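Local coordinates for protein hypothetic aldehyde deformylating oxygenase (PDB 5V4T) that binds ferric iron in a ferritin-like helical bundle and probably acts as an oxidoreductase, with aldehyde deformylating oxygenase activity, at residues A[170-178]-A[191-199]; A[84-92]-A[102-110]. All blocks are in the same frame, centred on the assembly; numbering follows the deposited sequence.

Contact 1: A[170-178]-A[191-199]; sequences FPLAVQIVK and IQELVNLME
Met198 N donates a 2.9 Å hydrogen bond to Leu194 O one turn back, within the helix from which the methionine reaches across to its neighbour. Its side chain makes a knob-into-hole fit, filling a hollow lined by Phe170, Ala173, Val174 and Val177. A bend at the last torsion (chi3 83°) turns the terminal methyl of Met198, CE, onto the helix 170-178 backbone, where it packs 3.5 Å from Ala173 O, while the sulfur runs past the valine, Met198 SD lying 3.6 Å from Val177 CG2. This is the interface of an antiparallel helical hairpin (the axes of the two segments at 156° and 10.2 Å at closest approach), whose short connection contains helix 181-184; it adds the C-terminal helix to a ferritin-like bundle. At one end, the ring of Phe170 lies obliquely against the methionine backbone, CE1 3.4 Å from Met198 O. The same ring crosses the Glu199 carboxylate, with CE2 3.5 Å from Glu199 CD and the two planes 55° apart. Val174 CG1 meets Val195 CG2 farther along, at 4.1 Å. At the far end the aliphatic part of Lys178 lies across Ile191, its CG 4.0 Å from Ile191 CG2. Leu114 and Val117 of helix 98-128 also touch Met198.

Contact 2: A[84-92]-A[102-110]; sequences KLFDGLVED and IATRFHMIT
Arg105 pushes its whole length into a hollow of helix 84-92 walled by Leu85, Gly88, Leu89 and Asp92, a knob-into-hole fit with a charged knob. The floor of the hollow is a glycine: one face of the guanidinium lies over Gly88 CA, which sits 3.5 Å from its plane, close to the centre of the group. A bend at chi3 (-66°), after two extended torsions, lays the group down there. Its edge is then turned to Asp92, and Arg105 NE gives a salt-bridging hydrogen bond of 2.8 Å to Asp92 OD2, which it meets from above the carboxylate plane. Water 1 adds a second link at this edge, accepting from Arg105 NH2 and donating to Asp92 OD1. Arg105 NH1 reaches Leu85 O obliquely, in a weak bond of 3.1 Å. A leucine in place of Arg105 would probably leave Asp92 without this charged mate and the hollow over Gly88 poorly filled.

Smaller bumps flank the knob. Leu89 wedges between Arg105 and Phe106, its CB 3.7 Å from Arg105 CD and its CD2 3.9 Å from Phe106 CD1. Leu85 CD2 rests 3.6 Å from Thr110 OG1, a hydroxyl that itself donates to Arg105 O (2.7 Å) within a wider pi-type turn of helix 102-110. The rings of Phe86 and Phe106 approach edge to edge, with CE1 atoms 4.3 Å apart.

The two segments run roughly antiparallel, at 139°. Helix 159-179 lies against the contact through Arg165, a second salt-bridge partner of Asp92 OD2, and Leu169, which touches Arg105; helix 34-46 sends Leu35 onto Leu89.

How the contacts relate
Contact 2 closes before contact 1 opens along the chain, and their centres lie 16 Å apart, yet the two touch directly. Helix 159-179 is the bridge: Ile109 CD1 comes within 3.8 Å of Phe170 CA, and Leu85 CD2 within 3.8 Å of Ile176 CD1. Leu114 on helix 98-128 joins them further, touching Leu85 as well as Ala173 and Met198. The iron is held by Glu57, Glu111, Glu145 and His148. Contact 2 borders this site, since the side chain of Phe106 comes about 4 Å from the ion and about 3 Å from that of Glu111. Contact 1 stands farther off, with about 11 Å between the side chains of Ala173 and Glu111.

Contact 1: A[170-178]-A[191-199]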
ATOM      1  N   PHE A 170      10.431   7.261   5.667  1.00 16.73           N
ATOM      2  CA  PHE A 170      10.714   7.020   4.270  1.00 15.13           C
ATOM      3  C   PHE A 170      11.813   5.940   4.051  1.00 17.20           C
ATOM      4  O   PHE A 170      11.673   5.132   3.151  1.00 17.58           O
ATOM      5  CB  PHE A 170      11.088   8.335   3.590  1.00 17.97           C
ATOM      6  CG  PHE A 170      11.368   8.204   2.122  1.00 16.05           C
ATOM      7  CD1 PHE A 170      10.323   8.083   1.221  1.00 16.53           C
ATOM      8  CD2 PHE A 170      12.666   8.245   1.635  1.00 16.53           C
ATOM      9  CE1 PHE A 170      10.568   7.905  -0.138  1.00 15.91           C
ATOM     10  CE2 PHE A 170      12.891   8.127   0.273  1.00 17.85           C
ATOM     11  CZ  PHE A 170      11.848   7.924  -0.588  1.00 16.43           C
ATOM     12  N   PRO A 171      12.878   5.912   4.839  1.00 18.40           N
ATOM     13  CA  PRO A 171      13.909   4.904   4.538  1.00 19.29           C
ATOM     14  C   PRO A 171      13.393   3.491   4.659  1.00 20.04           C
ATOM     15  O   PRO A 171      13.834   2.634   3.923  1.00 20.84           O
ATOM     16  CB  PRO A 171      14.993   5.173   5.606  1.00 20.75           C
ATOM     17  CG  PRO A 171      14.833   6.622   5.910  1.00 20.47           C
ATOM     18  CD  PRO A 171      13.354   6.913   5.788  1.00 19.33           C
ATOM     19  N   LEU A 172      12.438   3.242   5.555  1.00 21.58           N
ATOM     20  CA  LEU A 172      11.843   1.918   5.682  1.00 20.66           C
ATOM     21  C   LEU A 172      11.088   1.567   4.409  1.00 20.34           C
ATOM     22  O   LEU A 172      11.171   0.446   3.886  1.00 19.45           O
ATOM     23  CB  LEU A 172      10.947   1.877   6.931  1.00 21.53           C
ATOM     24  CG  LEU A 172      10.363   0.536   7.293  1.00 21.86           C
ATOM     25  CD1 LEU A 172      11.469  -0.437   7.648  1.00 23.96           C
ATOM     26  CD2 LEU A 172       9.401   0.669   8.426  1.00 21.83           C
ATOM     27  N   ALA A 173      10.359   2.532   3.874  1.00 19.53           N
ATOM     28  CA  ALA A 173       9.693   2.354   2.600  1.00 20.32           C
ATOM     29  C   ALA A 173      10.649   1.968   1.490  1.00 19.22           C
ATOM     30  O   ALA A 173      10.372   1.040   0.716  1.00 19.74           O
ATOM     31  CB  ALA A 173       8.900   3.603   2.205  1.00 21.30           C
ATOM     32  N   VAL A 174      11.775   2.669   1.415  1.00 17.71           N
ATOM     33  CA  VAL A 174      12.742   2.382   0.394  1.00 18.49           C
ATOM     34  C   VAL A 174      13.244   0.928   0.547  1.00 18.66           C
ATOM     35  O   VAL A 174      13.411   0.243  -0.434  1.00 18.54           O
ATOM     36  CB  VAL A 174      13.897   3.415   0.379  1.00 19.53           C
ATOM     37  CG1 VAL A 174      15.063   2.900  -0.449  1.00 20.77           C
ATOM     38  CG2 VAL A 174      13.396   4.740  -0.132  1.00 19.48           C
ATOM     39  N   GLN A 175      13.500   0.505   1.767  1.00 18.57           N
ATOM     40  CA  GLN A 175      14.010  -0.873   2.024  1.00 20.64           C
ATOM     41  C   GLN A 175      13.026  -1.906   1.589  1.00 20.74           C
ATOM     42  O   GLN A 175      13.404  -2.940   1.055  1.00 19.55           O
ATOM     43  CB  GLN A 175      14.434  -1.068   3.481  1.00 24.05           C
ATOM     44  CG  GLN A 175      15.769  -0.369   3.782  1.00 31.12           C
ATOM     45  CD  GLN A 175      16.888  -0.598   2.704  1.00 34.04           C
ATOM     46  OE1 GLN A 175      17.259  -1.743   2.351  1.00 37.24           O
ATOM     47  NE2 GLN A 175      17.410   0.511   2.159  1.00 34.85           N
ATOM     48  N   ILE A 176      11.719  -1.638   1.768  1.00 17.50           N
ATOM     49  CA  ILE A 176      10.720  -2.590   1.263  1.00 18.08           C
ATOM     50  C   ILE A 176      10.839  -2.834  -0.229  1.00 17.71           C
ATOM     51  O   ILE A 176      10.749  -3.969  -0.668  1.00 19.67           O
ATOM     52  CB  ILE A 176       9.302  -2.114   1.635  1.00 17.35           C
ATOM     53  CG1 ILE A 176       9.078  -2.201   3.121  1.00 18.95           C
ATOM     54  CG2 ILE A 176       8.239  -2.928   0.928  1.00 20.66           C
ATOM     55  CD1 ILE A 176       7.857  -1.468   3.644  1.00 20.11           C
ATOM     56  N   VAL A 177      10.990  -1.780  -1.026  1.00 17.62           N
ATOM     57  CA  VAL A 177      11.086  -1.921  -2.477  1.00 19.17           C
ATOM     58  C   VAL A 177      12.424  -2.601  -2.822  1.00 20.32           C
ATOM     59  O   VAL A 177      12.438  -3.518  -3.636  1.00 21.10           O
ATOM     60  CB  VAL A 177      10.942  -0.591  -3.163  1.00 19.45           C
ATOM     61  CG1 VAL A 177      11.235  -0.691  -4.654  1.00 20.55           C
ATOM     62  CG2 VAL A 177       9.521  -0.058  -2.894  1.00 20.35           C
ATOM     63  N   LYS A 178      13.509  -2.205  -2.165  1.00 21.22           N
ATOM     64  CA  LYS A 178      14.813  -2.854  -2.486  1.00 22.49           C
ATOM     65  C   LYS A 178      14.846  -4.331  -2.152  1.00 23.05           C
ATOM     66  O   LYS A 178      15.457  -5.126  -2.904  1.00 24.40           O
ATOM     67  CB  LYS A 178      15.952  -2.109  -1.777  1.00 22.72           C
ATOM     68  CG  LYS A 178      16.205  -0.752  -2.345  1.00 26.29           C
ATOM     69  CD  LYS A 178      17.405  -0.040  -1.716  1.00 33.02           C
ATOM     70  CE  LYS A 178      18.038   0.831  -2.783  1.00 41.55           C
ATOM     71  NZ  LYS A 178      19.035   1.804  -2.216  1.00 46.59           N
ATOM     72  N   ILE A 191      15.065  -0.983 -10.103  1.00 20.62           N
ATOM     73  CA  ILE A 191      14.898  -0.633  -8.690  1.00 21.22           C
ATOM     74  C   ILE A 191      15.347   0.814  -8.460  1.00 21.20           C
ATOM     75  O   ILE A 191      14.645   1.573  -7.766  1.00 19.30           O
ATOM     76  CB  ILE A 191      15.625  -1.570  -7.732  1.00 23.41           C
ATOM     77  CG1 ILE A 191      15.094  -2.996  -7.867  1.00 26.78           C
ATOM     78  CG2 ILE A 191      15.506  -1.141  -6.279  1.00 24.43           C
ATOM     79  CD1 ILE A 191      13.722  -3.149  -7.186  1.00 29.94           C
ATOM     80  N   GLN A 192      16.506   1.221  -9.022  1.00 19.80           N
ATOM     81  CA  GLN A 192      16.868   2.625  -8.926  1.00 19.97           C
ATOM     82  C   GLN A 192      15.812   3.612  -9.417  1.00 18.34           C
ATOM     83  O   GLN A 192      15.557   4.672  -8.759  1.00 17.90           O
ATOM     84  CB  GLN A 192      18.200   2.948  -9.642  1.00 24.74           C
ATOM     85  CG  GLN A 192      18.709   4.382  -9.339  1.00 29.02           C
ATOM     86  CD  GLN A 192      19.029   4.572  -7.853  1.00 32.11           C
ATOM     87  OE1 GLN A 192      19.982   3.955  -7.337  1.00 33.99           O
ATOM     88  NE2 GLN A 192      18.260   5.432  -7.142  1.00 27.37           N
ATOM     89  N   GLU A 193      15.184   3.351 -10.545  1.00 17.73           N
ATOM     90  CA  GLU A 193      14.166   4.261 -11.104  1.00 17.85           C
ATOM     91  C   GLU A 193      12.960   4.274 -10.157  1.00 16.58           C
ATOM     92  O   GLU A 193      12.386   5.302  -9.958  1.00 16.36           O
ATOM     93  CB  GLU A 193      13.709   3.963 -12.549  1.00 23.08           C
ATOM     94  CG  GLU A 193      14.780   4.241 -13.575  1.00 29.28           C
ATOM     95  CD  GLU A 193      14.341   3.994 -15.023  1.00 33.38           C
ATOM     96  OE1 GLU A 193      13.145   3.709 -15.269  1.00 37.93           O
ATOM     97  OE2 GLU A 193      15.220   4.069 -15.922  1.00 39.78           O
ATOM     98  N   LEU A 194      12.633   3.142  -9.585  1.00 17.02           N
ATOM     99  CA  LEU A 194      11.514   3.100  -8.612  1.00 16.55           C
ATOM    100  C   LEU A 194      11.808   3.882  -7.362  1.00 17.85           C
ATOM    101  O   LEU A 194      10.951   4.614  -6.885  1.00 15.71           O
ATOM    102  CB  LEU A 194      11.209   1.637  -8.245  1.00 16.48           C
ATOM    103  CG  LEU A 194      10.587   0.845  -9.338  1.00 17.21           C
ATOM    104  CD1 LEU A 194      10.438  -0.573  -8.858  1.00 19.20           C
ATOM    105  CD2 LEU A 194       9.273   1.372  -9.902  1.00 16.62           C
ATOM    106  N   VAL A 195      13.020   3.766  -6.807  1.00 16.56           N
ATOM    107  CA  VAL A 195      13.426   4.578  -5.687  1.00 16.14           C
ATOM    108  C   VAL A 195      13.479   6.065  -6.046  1.00 14.92           C
ATOM    109  O   VAL A 195      13.049   6.898  -5.262  1.00 16.86           O
ATOM    110  CB  VAL A 195      14.797   4.096  -5.099  1.00 17.90           C
ATOM    111  CG1 VAL A 195      15.324   5.043  -4.036  1.00 21.28           C
ATOM    112  CG2 VAL A 195      14.630   2.664  -4.542  1.00 18.44           C
ATOM    113  N   ASN A 196      13.931   6.407  -7.270  1.00 15.04           N
ATOM    114  CA  ASN A 196      13.835   7.804  -7.705  1.00 14.62           C
ATOM    115  C   ASN A 196      12.413   8.320  -7.702  1.00 14.25           C
ATOM    116  O   ASN A 196      12.189   9.454  -7.304  1.00 15.68           O
ATOM    117  CB  ASN A 196      14.486   8.073  -9.078  1.00 16.28           C
ATOM    118  CG  ASN A 196      15.961   7.719  -9.113  1.00 18.41           C
ATOM    119  OD1 ASN A 196      16.633   7.614  -8.091  1.00 18.64           O
ATOM    120  ND2 ASN A 196      16.444   7.479 -10.301  1.00 18.67           N
ATOM    121  N   LEU A 197      11.471   7.523  -8.193  1.00 14.33           N
ATOM    122  CA  LEU A 197      10.073   7.890  -8.122  1.00 14.39           C
ATOM    123  C   LEU A 197       9.612   8.060  -6.684  1.00 13.74           C
ATOM    124  O   LEU A 197       8.926   9.040  -6.387  1.00 14.68           O
ATOM    125  CB  LEU A 197       9.238   6.835  -8.851  1.00 16.27           C
ATOM    126  CG  LEU A 197       7.749   6.981  -8.587  1.00 15.27           C
ATOM    127  CD1 LEU A 197       7.164   8.279  -9.107  1.00 17.97           C
ATOM    128  CD2 LEU A 197       7.130   5.821  -9.288  1.00 17.95           C
ATOM    129  N   MET A 198      10.014   7.155  -5.792  1.00 13.73           N
ATOM    130  CA  MET A 198       9.648   7.293  -4.397  1.00 15.11           C
ATOM    131  C   MET A 198      10.110   8.604  -3.831  1.00 15.86           C
ATOM    132  O   MET A 198       9.388   9.220  -3.039  1.00 14.47           O
ATOM    133  CB  MET A 198      10.116   6.109  -3.564  1.00 15.28           C
ATOM    134  CG  MET A 198       9.433   4.815  -3.936  1.00 18.38           C
ATOM    135  SD  MET A 198      10.282   3.423  -3.162  1.00 22.43           S
ATOM    136  CE  MET A 198       9.511   3.502  -1.585  1.00 19.66           C
ATOM    137  N   GLU A 199      11.335   9.051  -4.194  1.00 14.87           N
ATOM    138  CA  GLU A 199      11.825  10.315  -3.684  1.00 16.25           C
ATOM    139  C   GLU A 199      10.988  11.464  -4.140  1.00 16.00           C
ATOM    140  O   GLU A 199      10.758  12.389  -3.408  1.00 16.44           O
ATOM    141  CB  GLU A 199      13.275  10.476  -4.151  1.00 17.85           C
ATOM    142  CG  GLU A 199      14.193   9.470  -3.527  1.00 23.42           C
ATOM    143  CD  GLU A 199      14.742   9.939  -2.148  1.00 29.35           C
ATOM    144  OE1 GLU A 199      14.328  10.997  -1.577  1.00 32.05           O
ATOM    145  OE2 GLU A 199      15.678   9.262  -1.703  1.00 39.57           O
TER

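Contact 2: A[84-92]-A[102-110]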
ATOM      1  N   LYS A  84       7.997  -4.870   9.641  1.00 19.02           N
ATOM      2  CA  LYS A  84       8.276  -3.752  10.533  1.00 20.59           C
ATOM      3  C   LYS A  84       7.297  -2.591  10.326  1.00 19.66           C
ATOM      4  O   LYS A  84       6.845  -1.951  11.263  1.00 20.03           O
ATOM      5  CB  LYS A  84       9.696  -3.292  10.312  1.00 25.12           C
ATOM      6  CG  LYS A  84      10.146  -2.296  11.341  1.00 30.64           C
ATOM      7  CD  LYS A  84      11.654  -2.168  11.339  1.00 37.49           C
ATOM      8  CE  LYS A  84      12.050  -1.438  12.612  1.00 42.96           C
ATOM      9  NZ  LYS A  84      13.409  -0.874  12.478  1.00 46.19           N
ATOM     10  N   LEU A  85       6.980  -2.291   9.069  1.00 17.75           N
ATOM     11  CA  LEU A  85       6.093  -1.189   8.812  1.00 18.18           C
ATOM     12  C   LEU A  85       4.775  -1.391   9.483  1.00 16.93           C
ATOM     13  O   LEU A  85       4.264  -0.513  10.141  1.00 16.98           O
ATOM     14  CB  LEU A  85       5.922  -0.995   7.271  1.00 17.96           C
ATOM     15  CG  LEU A  85       4.927   0.092   6.836  1.00 19.41           C
ATOM     16  CD1 LEU A  85       5.454   1.443   7.140  1.00 19.64           C
ATOM     17  CD2 LEU A  85       4.707  -0.036   5.331  1.00 19.55           C
ATOM     18  N   PHE A  86       4.199  -2.569   9.334  1.00 18.11           N
ATOM     19  CA  PHE A  86       2.893  -2.833   9.870  1.00 18.01           C
ATOM     20  C   PHE A  86       2.920  -3.089  11.370  1.00 17.68           C
ATOM     21  O   PHE A  86       1.962  -2.712  12.014  1.00 18.05           O
ATOM     22  CB  PHE A  86       2.139  -3.851   9.043  1.00 19.58           C
ATOM     23  CG  PHE A  86       1.563  -3.244   7.776  1.00 18.04           C
ATOM     24  CD1 PHE A  86       0.434  -2.495   7.837  1.00 19.19           C
ATOM     25  CD2 PHE A  86       2.216  -3.352   6.585  1.00 19.23           C
ATOM     26  CE1 PHE A  86      -0.110  -1.900   6.714  1.00 20.83           C
ATOM     27  CE2 PHE A  86       1.702  -2.735   5.440  1.00 21.57           C
ATOM     28  CZ  PHE A  86       0.554  -1.984   5.530  1.00 20.64           C
ATOM     29  N   ASP A  87       4.007  -3.650  11.901  1.00 19.74           N
ATOM     30  CA  ASP A  87       4.133  -3.741  13.392  1.00 22.48           C
ATOM     31  C   ASP A  87       4.072  -2.325  13.980  1.00 19.76           C
ATOM     32  O   ASP A  87       3.406  -2.057  14.976  1.00 21.52           O
ATOM     33  CB  ASP A  87       5.449  -4.405  13.794  1.00 23.60           C
ATOM     34  CG  ASP A  87       5.445  -5.929  13.573  1.00 25.71           C
ATOM     35  OD1 ASP A  87       4.400  -6.562  13.214  1.00 26.89           O
ATOM     36  OD2 ASP A  87       6.549  -6.516  13.782  1.00 28.24           O
ATOM     37  N   GLY A  88       4.770  -1.410  13.327  1.00 18.36           N
ATOM     38  CA  GLY A  88       4.731  -0.048  13.684  1.00 17.79           C
ATOM     39  C   GLY A  88       3.348   0.582  13.627  1.00 18.68           C
ATOM     40  O   GLY A  88       3.024   1.485  14.421  1.00 19.46           O
ATOM     41  N   LEU A  89       2.543   0.233  12.625  1.00 17.51           N
ATOM     42  CA  LEU A  89       1.217   0.809  12.539  1.00 16.63           C
ATOM     43  C   LEU A  89       0.349   0.382  13.716  1.00 17.30           C
ATOM     44  O   LEU A  89      -0.434   1.170  14.203  1.00 17.65           O
ATOM     45  CB  LEU A  89       0.555   0.454  11.234  1.00 17.91           C
ATOM     46  CG  LEU A  89      -0.804   1.012  10.893  1.00 17.20           C
ATOM     47  CD1 LEU A  89      -0.677   2.494  10.727  1.00 19.34           C
ATOM     48  CD2 LEU A  89      -1.338   0.311   9.635  1.00 17.23           C
ATOM     49  N   VAL A  90       0.461  -0.856  14.145  1.00 18.55           N
ATOM     50  CA  VAL A  90      -0.276  -1.281  15.335  1.00 20.09           C
ATOM     51  C   VAL A  90       0.098  -0.371  16.531  1.00 20.55           C
ATOM     52  O   VAL A  90      -0.790   0.143  17.269  1.00 21.60           O
ATOM     53  CB  VAL A  90      -0.003  -2.761  15.638  1.00 21.82           C
ATOM     54  CG1 VAL A  90      -0.512  -3.129  17.036  1.00 23.80           C
ATOM     55  CG2 VAL A  90      -0.631  -3.646  14.582  1.00 20.80           C
ATOM     56  N   GLU A  91       1.385  -0.159  16.741  1.00 23.15           N
ATOM     57  CA  GLU A  91       1.859   0.778  17.804  1.00 24.28           C
ATOM     58  C   GLU A  91       1.277   2.183  17.650  1.00 23.44           C
ATOM     59  O   GLU A  91       0.795   2.815  18.607  1.00 22.95           O
ATOM     60  CB  GLU A  91       3.396   0.792  17.794  1.00 28.41           C
ATOM     61  CG  GLU A  91       4.020  -0.553  18.130  1.00 32.78           C
ATOM     62  CD  GLU A  91       5.539  -0.527  18.177  1.00 42.32           C
ATOM     63  OE1 GLU A  91       6.156   0.496  17.800  1.00 47.43           O
ATOM     64  OE2 GLU A  91       6.109  -1.568  18.548  1.00 45.02           O
ATOM     65  N   ASP A  92       1.268   2.690  16.426  1.00 19.73           N
ATOM     66  CA  ASP A  92       0.699   3.985  16.153  1.00 19.81           C
ATOM     67  C   ASP A  92      -0.775   4.075  16.511  1.00 18.59           C
ATOM     68  O   ASP A  92      -1.197   5.095  17.047  1.00 22.35           O
ATOM     69  CB  ASP A  92       0.924   4.389  14.695  1.00 20.63           C
ATOM     70  CG  ASP A  92       2.401   4.798  14.422  1.00 21.16           C
ATOM     71  OD1 ASP A  92       3.165   5.019  15.419  1.00 22.71           O
ATOM     72  OD2 ASP A  92       2.779   4.869  13.239  1.00 21.39           O
ATOM     73  N   ILE A 102      -0.805   7.704  12.533  1.00 15.17           N
ATOM     74  CA  ILE A 102      -1.397   6.937  11.450  1.00 15.39           C
ATOM     75  C   ILE A 102      -1.415   7.709  10.131  1.00 15.46           C
ATOM     76  O   ILE A 102      -1.150   7.117   9.070  1.00 14.75           O
ATOM     77  CB  ILE A 102      -2.810   6.464  11.795  1.00 18.59           C
ATOM     78  CG1 ILE A 102      -2.746   5.532  12.970  1.00 21.27           C
ATOM     79  CG2 ILE A 102      -3.371   5.688  10.652  1.00 23.45           C
ATOM     80  CD1 ILE A 102      -4.025   5.529  13.775  1.00 25.67           C
ATOM     81  N   ALA A 103      -1.731   8.981  10.175  1.00 13.60           N
ATOM     82  CA  ALA A 103      -1.803   9.745   8.932  1.00 14.13           C
ATOM     83  C   ALA A 103      -0.461   9.798   8.220  1.00 14.27           C
ATOM     84  O   ALA A 103      -0.412   9.801   6.992  1.00 15.05           O
ATOM     85  CB  ALA A 103      -2.315  11.127   9.182  1.00 15.15           C
ATOM     86  N   THR A 104       0.633   9.867   8.988  1.00 13.45           N
ATOM     87  CA  THR A 104       1.954   9.850   8.364  1.00 13.02           C
ATOM     88  C   THR A 104       2.450   8.465   7.973  1.00 13.69           C
ATOM     89  O   THR A 104       2.984   8.284   6.846  1.00 15.05           O
ATOM     90  CB  THR A 104       2.939  10.576   9.305  1.00 15.01           C
ATOM     91  OG1 THR A 104       2.837  10.059  10.627  1.00 15.39           O
ATOM     92  CG2 THR A 104       2.614  11.972   9.342  1.00 15.84           C
ATOM     93  N   ARG A 105       2.345   7.486   8.856  1.00 12.83           N
ATOM     94  CA  ARG A 105       2.820   6.151   8.528  1.00 14.06           C
ATOM     95  C   ARG A 105       1.966   5.491   7.464  1.00 15.38           C
ATOM     96  O   ARG A 105       2.511   4.890   6.505  1.00 14.67           O
ATOM     97  CB  ARG A 105       2.885   5.229   9.750  1.00 14.49           C
ATOM     98  CG  ARG A 105       3.307   3.804   9.410  1.00 15.72           C
ATOM     99  CD  ARG A 105       3.277   2.864  10.595  1.00 16.59           C
ATOM    100  NE  ARG A 105       4.274   3.245  11.578  1.00 16.99           N
ATOM    101  CZ  ARG A 105       5.516   2.771  11.685  1.00 17.55           C
ATOM    102  NH1 ARG A 105       5.994   1.900  10.856  1.00 18.87           N
ATOM    103  NH2 ARG A 105       6.325   3.274  12.656  1.00 19.68           N
ATOM    104  N   PHE A 106       0.648   5.640   7.612  1.00 13.23           N
ATOM    105  CA  PHE A 106      -0.264   4.928   6.698  1.00 13.36           C
ATOM    106  C   PHE A 106      -0.638   5.817   5.531  1.00 12.78           C
ATOM    107  O   PHE A 106      -0.185   5.544   4.367  1.00 13.98           O
ATOM    108  CB  PHE A 106      -1.525   4.432   7.402  1.00 13.45           C
ATOM    109  CG  PHE A 106      -2.308   3.502   6.526  1.00 14.90           C
ATOM    110  CD1 PHE A 106      -1.842   2.214   6.252  1.00 16.09           C
ATOM    111  CD2 PHE A 106      -3.492   3.913   5.962  1.00 15.97           C
ATOM    112  CE1 PHE A 106      -2.523   1.386   5.387  1.00 16.95           C
ATOM    113  CE2 PHE A 106      -4.191   3.065   5.107  1.00 17.08           C
ATOM    114  CZ  PHE A 106      -3.699   1.808   4.815  1.00 17.09           C
ATOM    115  N   HIS A 107      -1.357   6.917   5.732  1.00 12.04           N
ATOM    116  CA  HIS A 107      -1.798   7.639   4.561  1.00 12.59           C
ATOM    117  C   HIS A 107      -0.648   8.155   3.705  1.00 13.66           C
ATOM    118  O   HIS A 107      -0.700   8.122   2.477  1.00 13.94           O
ATOM    119  CB  HIS A 107      -2.772   8.728   4.926  1.00 11.89           C
ATOM    120  CG  HIS A 107      -3.973   8.219   5.668  1.00 13.18           C
ATOM    121  ND1 HIS A 107      -3.938   7.756   6.969  1.00 15.98           N
ATOM    122  CD2 HIS A 107      -5.243   8.030   5.247  1.00 14.51           C
ATOM    123  CE1 HIS A 107      -5.137   7.347   7.332  1.00 14.61           C
ATOM    124  NE2 HIS A 107      -5.954   7.516   6.304  1.00 14.04           N
ATOM    125  N   MET A 108       0.331   8.811   4.331  1.00 12.61           N
ATOM    126  CA  MET A 108       1.405   9.409   3.532  1.00 13.60           C
ATOM    127  C   MET A 108       2.397   8.387   3.013  1.00 14.99           C
ATOM    128  O   MET A 108       2.622   8.361   1.831  1.00 15.81           O
ATOM    129  CB  MET A 108       2.180  10.493   4.342  1.00 14.11           C
ATOM    130  CG  MET A 108       1.315  11.660   4.787  1.00 17.12           C
ATOM    131  SD  MET A 108       0.561  12.645   3.474  1.00 17.80           S
ATOM    132  CE  MET A 108      -1.150  12.062   3.527  1.00 18.53           C
ATOM    133  N   ILE A 109       2.983   7.581   3.882  1.00 13.78           N
ATOM    134  CA  ILE A 109       4.057   6.700   3.464  1.00 13.87           C
ATOM    135  C   ILE A 109       3.479   5.440   2.778  1.00 14.45           C
ATOM    136  O   ILE A 109       3.964   4.975   1.772  1.00 14.82           O
ATOM    137  CB  ILE A 109       4.994   6.358   4.650  1.00 13.34           C
ATOM    138  CG1 ILE A 109       5.906   7.535   5.014  1.00 13.94           C
ATOM    139  CG2 ILE A 109       5.776   5.078   4.438  1.00 14.36           C
ATOM    140  CD1 ILE A 109       7.015   7.820   4.008  1.00 16.08           C
ATOM    141  N   THR A 110       2.499   4.837   3.405  1.00 14.03           N
ATOM    142  CA  THR A 110       2.027   3.532   2.902  1.00 15.34           C
ATOM    143  C   THR A 110       1.163   3.734   1.697  1.00 16.17           C
ATOM    144  O   THR A 110       1.416   3.121   0.654  1.00 17.47           O
ATOM    145  CB  THR A 110       1.299   2.713   3.982  1.00 16.08           C
ATOM    146  OG1 THR A 110       2.164   2.566   5.119  1.00 15.58           O
ATOM    147  CG2 THR A 110       0.911   1.350   3.494  1.00 15.25           C
TER
HETATM  148  O   HOH W   1       5.751   5.118  14.805  1.00 23.94           O